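Local coordinates for lipoprotein, putative (Bacillus anthracis, PDB 4NOH), which is of unknown function but is a putative lipoprotein, probably attached to the cell surface and possibly involved in binding lipids, at residues Val107-Ala112 with Asp117-Val122; Val7-Glu12 with Arg113-Met118. All blocks are in the same frame, centred on the assembly; numbering follows the deposited sequence.

Interaction 1: Val107-Ala112 with Asp117-Val122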
ATOM      1  N   VAL A 107      -1.741  -8.977   6.458  1.00 15.36           N
ATOM      2  CA  VAL A 107      -2.187  -8.519   5.143  1.00 14.19           C
ATOM      3  C   VAL A 107      -1.153  -7.508   4.648  1.00 13.39           C
ATOM      4  O   VAL A 107      -0.631  -6.721   5.421  1.00 13.29           O
ATOM      5  CB  VAL A 107      -3.567  -7.867   5.242  1.00 14.48           C
ATOM      6  CG1 VAL A 107      -3.986  -7.235   3.913  1.00 15.22           C
ATOM      7  CG2 VAL A 107      -4.610  -8.848   5.732  1.00 15.51           C
ATOM      8  N   VAL A 108      -0.823  -7.602   3.365  1.00 13.23           N
ATOM      9  CA  VAL A 108       0.152  -6.727   2.751  1.00 13.34           C
ATOM     10  C   VAL A 108      -0.450  -6.039   1.530  1.00 13.81           C
ATOM     11  O   VAL A 108      -1.515  -6.392   1.068  1.00 14.22           O
ATOM     12  CB  VAL A 108       1.433  -7.522   2.315  1.00 14.33           C
ATOM     13  CG1 VAL A 108       2.143  -8.151   3.529  1.00 14.65           C
ATOM     14  CG2 VAL A 108       1.103  -8.597   1.285  1.00 14.66           C
ATOM     15  N   ILE A 109       0.228  -5.012   1.036  1.00 12.94           N
ATOM     16  CA  ILE A 109      -0.145  -4.400  -0.238  1.00 12.52           C
ATOM     17  C   ILE A 109       0.612  -5.164  -1.339  1.00 13.79           C
ATOM     18  O   ILE A 109       1.841  -5.367  -1.266  1.00 14.44           O
ATOM     19  CB  ILE A 109       0.214  -2.915  -0.304  1.00 12.09           C
ATOM     20  CG1 ILE A 109      -0.710  -2.135   0.651  1.00 12.15           C
ATOM     21  CG2 ILE A 109       0.064  -2.386  -1.732  1.00 12.97           C
ATOM     22  CD1 ILE A 109      -0.293  -0.697   0.885  1.00 13.22           C
ATOM     23  N   GLY A 110      -0.105  -5.601  -2.363  1.00 14.82           N
ATOM     24  CA  GLY A 110       0.547  -6.360  -3.414  1.00 15.89           C
ATOM     25  C   GLY A 110       0.911  -7.757  -2.969  1.00 16.40           C
ATOM     26  O   GLY A 110       0.226  -8.366  -2.121  1.00 16.05           O
ATOM     27  N   ASP A 111       2.006  -8.278  -3.502  1.00 16.34           N
ATOM     28  CA  ASP A 111       2.330  -9.693  -3.296  1.00 17.73           C
ATOM     29  C   ASP A 111       3.428  -9.997  -2.293  1.00 18.26           C
ATOM     30  O   ASP A 111       3.736 -11.174  -2.018  1.00 19.07           O
ATOM     31  CB  ASP A 111       2.633 -10.341  -4.651  1.00 19.21           C
ATOM     32  CG  ASP A 111       1.435 -10.309  -5.623  1.00 20.42           C
ATOM     33  OD1 ASP A 111       0.380  -9.749  -5.313  1.00 22.16           O
ATOM     34  OD2 ASP A 111       1.555 -10.864  -6.734  1.00 22.88           O
ATOM     35  N   ALA A 112       3.942  -8.947  -1.674  1.00 15.52           N
ATOM     36  CA  ALA A 112       5.004  -9.061  -0.697  1.00 15.43           C
ATOM     37  C   ALA A 112       4.980  -7.813   0.163  1.00 14.86           C
ATOM     38  O   ALA A 112       4.479  -6.764  -0.258  1.00 15.30           O
ATOM     39  CB  ALA A 112       6.341  -9.155  -1.420  1.00 16.36           C
ATOM     40  N   ASP A 117       6.718  -1.897   7.387  1.00 14.68           N
ATOM     41  CA  ASP A 117       6.595  -3.090   8.191  1.00 15.40           C
ATOM     42  C   ASP A 117       5.116  -3.429   8.458  1.00 14.39           C
ATOM     43  O   ASP A 117       4.712  -4.598   8.382  1.00 15.60           O
ATOM     44  CB  ASP A 117       7.308  -2.892   9.513  1.00 16.55           C
ATOM     45  CG  ASP A 117       8.764  -2.697   9.340  1.00 18.81           C
ATOM     46  OD1 ASP A 117       9.431  -3.678   8.931  1.00 21.58           O
ATOM     47  OD2 ASP A 117       9.287  -1.633   9.708  1.00 18.86           O
HETATM   48  N   MSE A 118       4.315  -2.410   8.777  1.00 14.73           N
HETATM   49  CA  MSE A 118       2.895  -2.574   9.135  1.00 14.15           C
HETATM   50  C   MSE A 118       2.068  -1.635   8.299  1.00 13.09           C
HETATM   51  O   MSE A 118       2.577  -0.674   7.685  1.00 13.35           O
HETATM   52  CB  MSE A 118       2.656  -2.222  10.608  1.00 15.88           C
HETATM   53  CG  MSE A 118       3.613  -3.019  11.459  1.00 18.28           C
HETATM   54 SE   MSE A 118       3.192  -2.758  13.346  1.00 24.54          SE
HETATM   55  CE  MSE A 118       3.878  -0.925  13.528  1.00 26.71           C
ATOM     56  N   TYR A 119       0.767  -1.878   8.275  1.00 12.74           N
ATOM     57  CA  TYR A 119      -0.193  -1.085   7.515  1.00 12.02           C
ATOM     58  C   TYR A 119      -1.335  -0.772   8.462  1.00 13.14           C
ATOM     59  O   TYR A 119      -1.813  -1.643   9.155  1.00 15.50           O
ATOM     60  CB  TYR A 119      -0.732  -1.861   6.334  1.00 11.95           C
ATOM     61  CG  TYR A 119       0.315  -2.508   5.449  1.00 11.55           C
ATOM     62  CD1 TYR A 119       0.883  -3.704   5.816  1.00 12.33           C
ATOM     63  CD2 TYR A 119       0.734  -1.923   4.249  1.00 11.57           C
ATOM     64  CE1 TYR A 119       1.812  -4.321   5.043  1.00 12.97           C
ATOM     65  CE2 TYR A 119       1.680  -2.559   3.447  1.00 11.92           C
ATOM     66  CZ  TYR A 119       2.216  -3.751   3.868  1.00 12.41           C
ATOM     67  OH  TYR A 119       3.136  -4.408   3.114  1.00 13.62           O
ATOM     68  N   ALA A 120      -1.773   0.458   8.512  1.00 11.81           N
ATOM     69  CA  ALA A 120      -2.878   0.823   9.417  1.00 11.99           C
ATOM     70  C   ALA A 120      -3.981   1.494   8.637  1.00 12.78           C
ATOM     71  O   ALA A 120      -3.714   2.200   7.670  1.00 12.24           O
ATOM     72  CB  ALA A 120      -2.400   1.723  10.535  1.00 13.67           C
ATOM     73  N   VAL A 121      -5.227   1.263   9.048  1.00 11.55           N
ATOM     74  CA  VAL A 121      -6.349   1.924   8.423  1.00 12.01           C
ATOM     75  C   VAL A 121      -7.140   2.577   9.531  1.00 11.56           C
ATOM     76  O   VAL A 121      -7.544   1.910  10.484  1.00 11.86           O
ATOM     77  CB  VAL A 121      -7.213   0.972   7.593  1.00 12.49           C
ATOM     78  CG1 VAL A 121      -8.314   1.734   6.868  1.00 13.56           C
ATOM     79  CG2 VAL A 121      -6.361   0.177   6.597  1.00 12.83           C
ATOM     80  N   VAL A 122      -7.385   3.867   9.361  1.00 11.27           N
ATOM     81  CA  VAL A 122      -8.155   4.648  10.339  1.00 12.01           C
ATOM     82  C   VAL A 122      -9.304   5.396   9.646  1.00 12.09           C
ATOM     83  O   VAL A 122      -9.371   5.455   8.443  1.00 12.12           O
ATOM     84  CB  VAL A 122      -7.260   5.664  11.082  1.00 13.53           C
ATOM     85  CG1 VAL A 122      -6.170   4.944  11.890  1.00 14.05           C
ATOM     86  CG2 VAL A 122      -6.640   6.674  10.128  1.00 14.35           C
TER
HETATM   87  O   HOH W   1       3.598  -3.901   0.495  1.00 12.63           O
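Tyr119 lays its ring across the backbone of Val107, Val108 and Ile109, and this one side chain carries the contact on the 118-122 side. Strand 107-109 is the edge of a small three-stranded antiparallel sheet, while strand 118-122 belongs to the large mixed sheet; their directions differ by 93°, close to perpendicular, so a long side chain and not backbone pairing has to bridge the 7.6 Å between their axes. The CB of Tyr119 already points toward strand 107-109, and chi1 of -50°, with CG beside the backbone N, turns the ring so that Val108 C lies over one face. The tight part lies around the ring carbons. The carbonyl oxygen of Val107 comes within 3.4 Å of Tyr119 CD1 at an oblique angle. Ile109 lays both CG1 and CD1 against the CD2-CE2 side of the ring, each 3.7 Å from Tyr119 CE2. The beta-branched Val108 adds CB, which is 3.6 Å from Tyr119 OH. Beyond the hydroxyl the fit is looser and polar, and a water makes the link to Ile109 O. That water lies in the plane of the ring at its edge, 2.7 Å from Tyr119 OH, and hydrogen-bonds Ile109 O at 2.9 Å. Tyrosine suits this place since its flat carbon ring fills an apolar interface between two sheets while its hydroxyl meets the water where strand 107-109 gives way to a turn. The chemistry therefore implies a joint made by apolar burial, with one water-mediated polar link at its end.

Interaction 2: Val7-Glu12 with Arg113-Met118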
ATOM      1  N   VAL A   7       3.432  -2.313  -8.416  1.00 11.42           N
ATOM      2  CA  VAL A   7       3.072  -1.419  -7.316  1.00 11.05           C
ATOM      3  C   VAL A   7       4.323  -0.611  -6.999  1.00 10.93           C
ATOM      4  O   VAL A   7       5.408  -1.176  -6.876  1.00 11.45           O
ATOM      5  CB  VAL A   7       2.579  -2.159  -6.063  1.00 11.81           C
ATOM      6  CG1 VAL A   7       2.440  -1.208  -4.870  1.00 12.43           C
ATOM      7  CG2 VAL A   7       1.247  -2.854  -6.339  1.00 13.03           C
HETATM    8  N   MSE A   8       4.170   0.692  -6.890  1.00 11.77           N
HETATM    9  CA  MSE A   8       5.272   1.604  -6.614  1.00 12.67           C
HETATM   10  C   MSE A   8       4.896   2.520  -5.480  1.00 12.22           C
HETATM   11  O   MSE A   8       3.717   2.820  -5.252  1.00 12.93           O
HETATM   12  CB  MSE A   8       5.653   2.391  -7.871  1.00 14.27           C
HETATM   13  CG  MSE A   8       4.500   3.127  -8.509  1.00 14.62           C
HETATM   14 SE   MSE A   8       4.945   3.712 -10.354  1.00 18.81          SE
HETATM   15  CE  MSE A   8       4.470   2.028 -11.220  1.00 20.74           C
ATOM     16  N   TYR A   9       5.905   3.009  -4.771  1.00 12.43           N
ATOM     17  CA  TYR A   9       5.707   3.815  -3.602  1.00 12.68           C
ATOM     18  C   TYR A   9       6.638   4.978  -3.636  1.00 12.97           C
ATOM     19  O   TYR A   9       7.801   4.830  -3.982  1.00 13.56           O
ATOM     20  CB  TYR A   9       6.059   3.034  -2.333  1.00 13.53           C
ATOM     21  CG  TYR A   9       5.402   1.688  -2.173  1.00 12.73           C
ATOM     22  CD1 TYR A   9       5.940   0.566  -2.789  1.00 11.99           C
ATOM     23  CD2 TYR A   9       4.286   1.518  -1.362  1.00 13.15           C
ATOM     24  CE1 TYR A   9       5.390  -0.682  -2.602  1.00 12.30           C
ATOM     25  CE2 TYR A   9       3.706   0.261  -1.173  1.00 12.91           C
ATOM     26  CZ  TYR A   9       4.257  -0.836  -1.812  1.00 12.96           C
ATOM     27  OH  TYR A   9       3.657  -2.070  -1.664  1.00 12.59           O
ATOM     28  N   GLY A  10       6.155   6.141  -3.233  1.00 13.49           N
ATOM     29  CA  GLY A  10       7.069   7.299  -3.204  1.00 14.27           C
ATOM     30  C   GLY A  10       6.314   8.581  -3.154  1.00 14.16           C
ATOM     31  O   GLY A  10       5.144   8.640  -2.750  1.00 15.26           O
ATOM     32  N   ASP A  11       6.997   9.658  -3.483  1.00 15.12           N
ATOM     33  CA  ASP A  11       6.303  10.929  -3.573  1.00 16.27           C
ATOM     34  C   ASP A  11       5.386  10.906  -4.768  1.00 15.91           C
ATOM     35  O   ASP A  11       5.706  10.303  -5.785  1.00 14.35           O
ATOM     36  CB  ASP A  11       7.304  12.094  -3.758  1.00 19.69           C
ATOM     37  CG  ASP A  11       7.834  12.626  -2.467  1.00 25.88           C
ATOM     38  OD1 ASP A  11       7.591  12.023  -1.369  1.00 29.19           O
ATOM     39  OD2 ASP A  11       8.460  13.714  -2.567  1.00 28.97           O
ATOM     40  N   GLU A  12       4.254  11.601  -4.663  1.00 15.54           N
ATOM     41  CA  GLU A  12       3.330  11.691  -5.777  1.00 17.29           C
ATOM     42  C   GLU A  12       4.034  12.054  -7.069  1.00 16.01           C
ATOM     43  O   GLU A  12       3.752  11.471  -8.111  1.00 14.72           O
ATOM     44  CB  GLU A  12       2.179  12.684  -5.507  1.00 19.51           C
ATOM     45  CG  GLU A  12       1.156  12.705  -6.665  1.00 23.19           C
ATOM     46  CD  GLU A  12      -0.054  13.614  -6.443  1.00 30.59           C
ATOM     47  OE1 GLU A  12      -0.170  14.211  -5.358  1.00 38.19           O
ATOM     48  OE2 GLU A  12      -0.899  13.724  -7.369  1.00 38.07           O
ATOM     49  N   ARG A 113       5.566  -7.894   1.341  1.00 13.75           N
ATOM     50  CA  ARG A 113       5.681  -6.760   2.231  1.00 13.19           C
ATOM     51  C   ARG A 113       6.766  -5.834   1.732  1.00 13.35           C
ATOM     52  O   ARG A 113       7.953  -6.160   1.792  1.00 16.10           O
ATOM     53  CB  ARG A 113       6.050  -7.249   3.610  1.00 14.27           C
ATOM     54  CG  ARG A 113       5.971  -6.142   4.672  1.00 14.32           C
ATOM     55  CD  ARG A 113       6.467  -6.591   6.048  1.00 15.15           C
ATOM     56  NE  ARG A 113       5.872  -7.892   6.259  1.00 16.84           N
ATOM     57  CZ  ARG A 113       4.612  -8.085   6.611  1.00 15.61           C
ATOM     58  NH1 ARG A 113       3.853  -7.070   7.023  1.00 15.39           N
ATOM     59  NH2 ARG A 113       4.128  -9.299   6.575  1.00 15.80           N
ATOM     60  N   LYS A 114       6.388  -4.692   1.205  1.00 12.62           N
ATOM     61  CA  LYS A 114       7.333  -3.732   0.665  1.00 12.95           C
ATOM     62  C   LYS A 114       7.028  -2.350   1.233  1.00 12.88           C
ATOM     63  O   LYS A 114       5.886  -2.049   1.560  1.00 12.94           O
ATOM     64  CB  LYS A 114       7.230  -3.712  -0.868  1.00 14.06           C
ATOM     65  CG  LYS A 114       7.654  -4.993  -1.535  1.00 15.70           C
ATOM     66  CD  LYS A 114       9.137  -5.240  -1.437  1.00 18.03           C
ATOM     67  CE  LYS A 114       9.524  -6.512  -2.144  1.00 19.69           C
ATOM     68  NZ  LYS A 114      10.988  -6.804  -2.078  1.00 20.85           N
ATOM     69  N   TYR A 115       8.083  -1.540   1.374  1.00 13.87           N
ATOM     70  CA  TYR A 115       7.993  -0.123   1.763  1.00 14.54           C
ATOM     71  C   TYR A 115       7.702   0.167   3.233  1.00 15.42           C
ATOM     72  O   TYR A 115       8.026   1.241   3.732  1.00 17.54           O
ATOM     73  CB  TYR A 115       6.986   0.621   0.886  1.00 14.50           C
ATOM     74  CG  TYR A 115       7.120   2.139   0.908  1.00 15.07           C
ATOM     75  CD1 TYR A 115       8.260   2.739   0.418  1.00 16.22           C
ATOM     76  CD2 TYR A 115       6.070   2.965   1.330  1.00 15.61           C
ATOM     77  CE1 TYR A 115       8.380   4.106   0.398  1.00 16.87           C
ATOM     78  CE2 TYR A 115       6.198   4.356   1.296  1.00 17.35           C
ATOM     79  CZ  TYR A 115       7.365   4.892   0.819  1.00 17.98           C
ATOM     80  OH  TYR A 115       7.544   6.258   0.767  1.00 24.53           O
ATOM     81  N   THR A 116       7.163  -0.809   3.937  1.00 14.55           N
ATOM     82  CA  THR A 116       6.793  -0.615   5.322  1.00 14.56           C
ATOM     83  C   THR A 116       6.850  -1.947   6.062  1.00 15.66           C
ATOM     84  O   THR A 116       7.078  -2.983   5.453  1.00 16.16           O
ATOM     85  CB  THR A 116       5.358  -0.038   5.368  1.00 14.09           C
ATOM     86  OG1 THR A 116       5.008   0.329   6.706  1.00 13.62           O
ATOM     87  CG2 THR A 116       4.355  -1.015   4.814  1.00 15.03           C
ATOM     88  N   ASP A 117       6.718  -1.897   7.387  1.00 14.68           N
ATOM     89  CA  ASP A 117       6.595  -3.090   8.191  1.00 15.40           C
ATOM     90  C   ASP A 117       5.116  -3.429   8.458  1.00 14.39           C
ATOM     91  O   ASP A 117       4.712  -4.598   8.382  1.00 15.60           O
ATOM     92  CB  ASP A 117       7.308  -2.892   9.513  1.00 16.55           C
ATOM     93  CG  ASP A 117       8.764  -2.697   9.340  1.00 18.81           C
ATOM     94  OD1 ASP A 117       9.431  -3.678   8.931  1.00 21.58           O
ATOM     95  OD2 ASP A 117       9.287  -1.633   9.708  1.00 18.86           O
HETATM   96  N   MSE A 118       4.315  -2.410   8.777  1.00 14.73           N
HETATM   97  CA  MSE A 118       2.895  -2.574   9.135  1.00 14.15           C
HETATM   98  C   MSE A 118       2.068  -1.635   8.299  1.00 13.09           C
HETATM   99  O   MSE A 118       2.577  -0.674   7.685  1.00 13.35           O
HETATM  100  CB  MSE A 118       2.656  -2.222  10.608  1.00 15.88           C
HETATM  101  CG  MSE A 118       3.613  -3.019  11.459  1.00 18.28           C
HETATM  102 SE   MSE A 118       3.192  -2.758  13.346  1.00 24.54          SE
HETATM  103  CE  MSE A 118       3.878  -0.925  13.528  1.00 26.71           C
TER
HETATM  104  O   HOH W   1       3.598  -3.901   0.495  1.00 12.63           O
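The loop that leads from strand 107-109 into strand 118-122 folds against strand 5-10 of the large mixed sheet, and two tyrosines make the meeting. Tyr9 and Tyr115 lie nearly parallel, planes at 16° and centroids 4.8 Å apart, but slid so far that the rings barely overlap. Each ring instead receives the other's methylene: Tyr9 CB stands 3.4 Å from the centroid of the Tyr115 ring, and Tyr115 CB stands 3.6 Å from that of Tyr9, both over the face. This reciprocal pair of CH-pi contacts follows from side chains running past each other in opposite directions. Tyr115 reaches its place with CG anti to the backbone N (chi1 -162°). Beside the pair, Lys114 crosses Tyr9 at about a right angle and touches it through the first carbon of its chain, CB lying 3.9 Å from Tyr9 CE1; a bend at chi2 takes the rest of the lysine away. Gly10 CA passes 4.1 Å from Tyr115 OH; at the extended backbone angles of Gly10 a CB would jam against Tyr9 O, which calls for glycine. The hydroxyls find polar partners at separate ends: Tyr115 OH hydrogen-bonds Glu161 OE1, and Tyr9 OH hydrogen-bonds His164 NE2, whose ring also meets that of Tyr9 nearly parallel. Tyr9 OH also meets a water at 2.8 Å, which accepts the backbone N-H of Lys114 at 3.0 Å. Tyrosine thus serves both positions by pairing an apolar, polarisable face with a polar end, and ring faces and one bridging water hold loop to strand, with no direct hydrogen bond.

In the fold
Interaction 1 is the more deeply buried of the two, joining the small antiparallel sheet to the large one, whereas interaction 2 is partly buried and brings a connecting loop back to a strand distant in sequence. Both reach the large sheet, at strands 118-122 and 5-10, and they adjoin along the chain, the 113-118 loop leading into strand 118-122. They touch directly, Ile109 CG2 lying 3.6 Å from Tyr9 OH and Tyr119 OH 3.6 Å from Arg113 CA. One water serves both, bonded to the hydroxyls of Tyr9 and Tyr119. Their chemistry differs with place: aliphatic groups and backbone surround the ring in the first, while two aromatic rings exchange CH-pi contacts in the second.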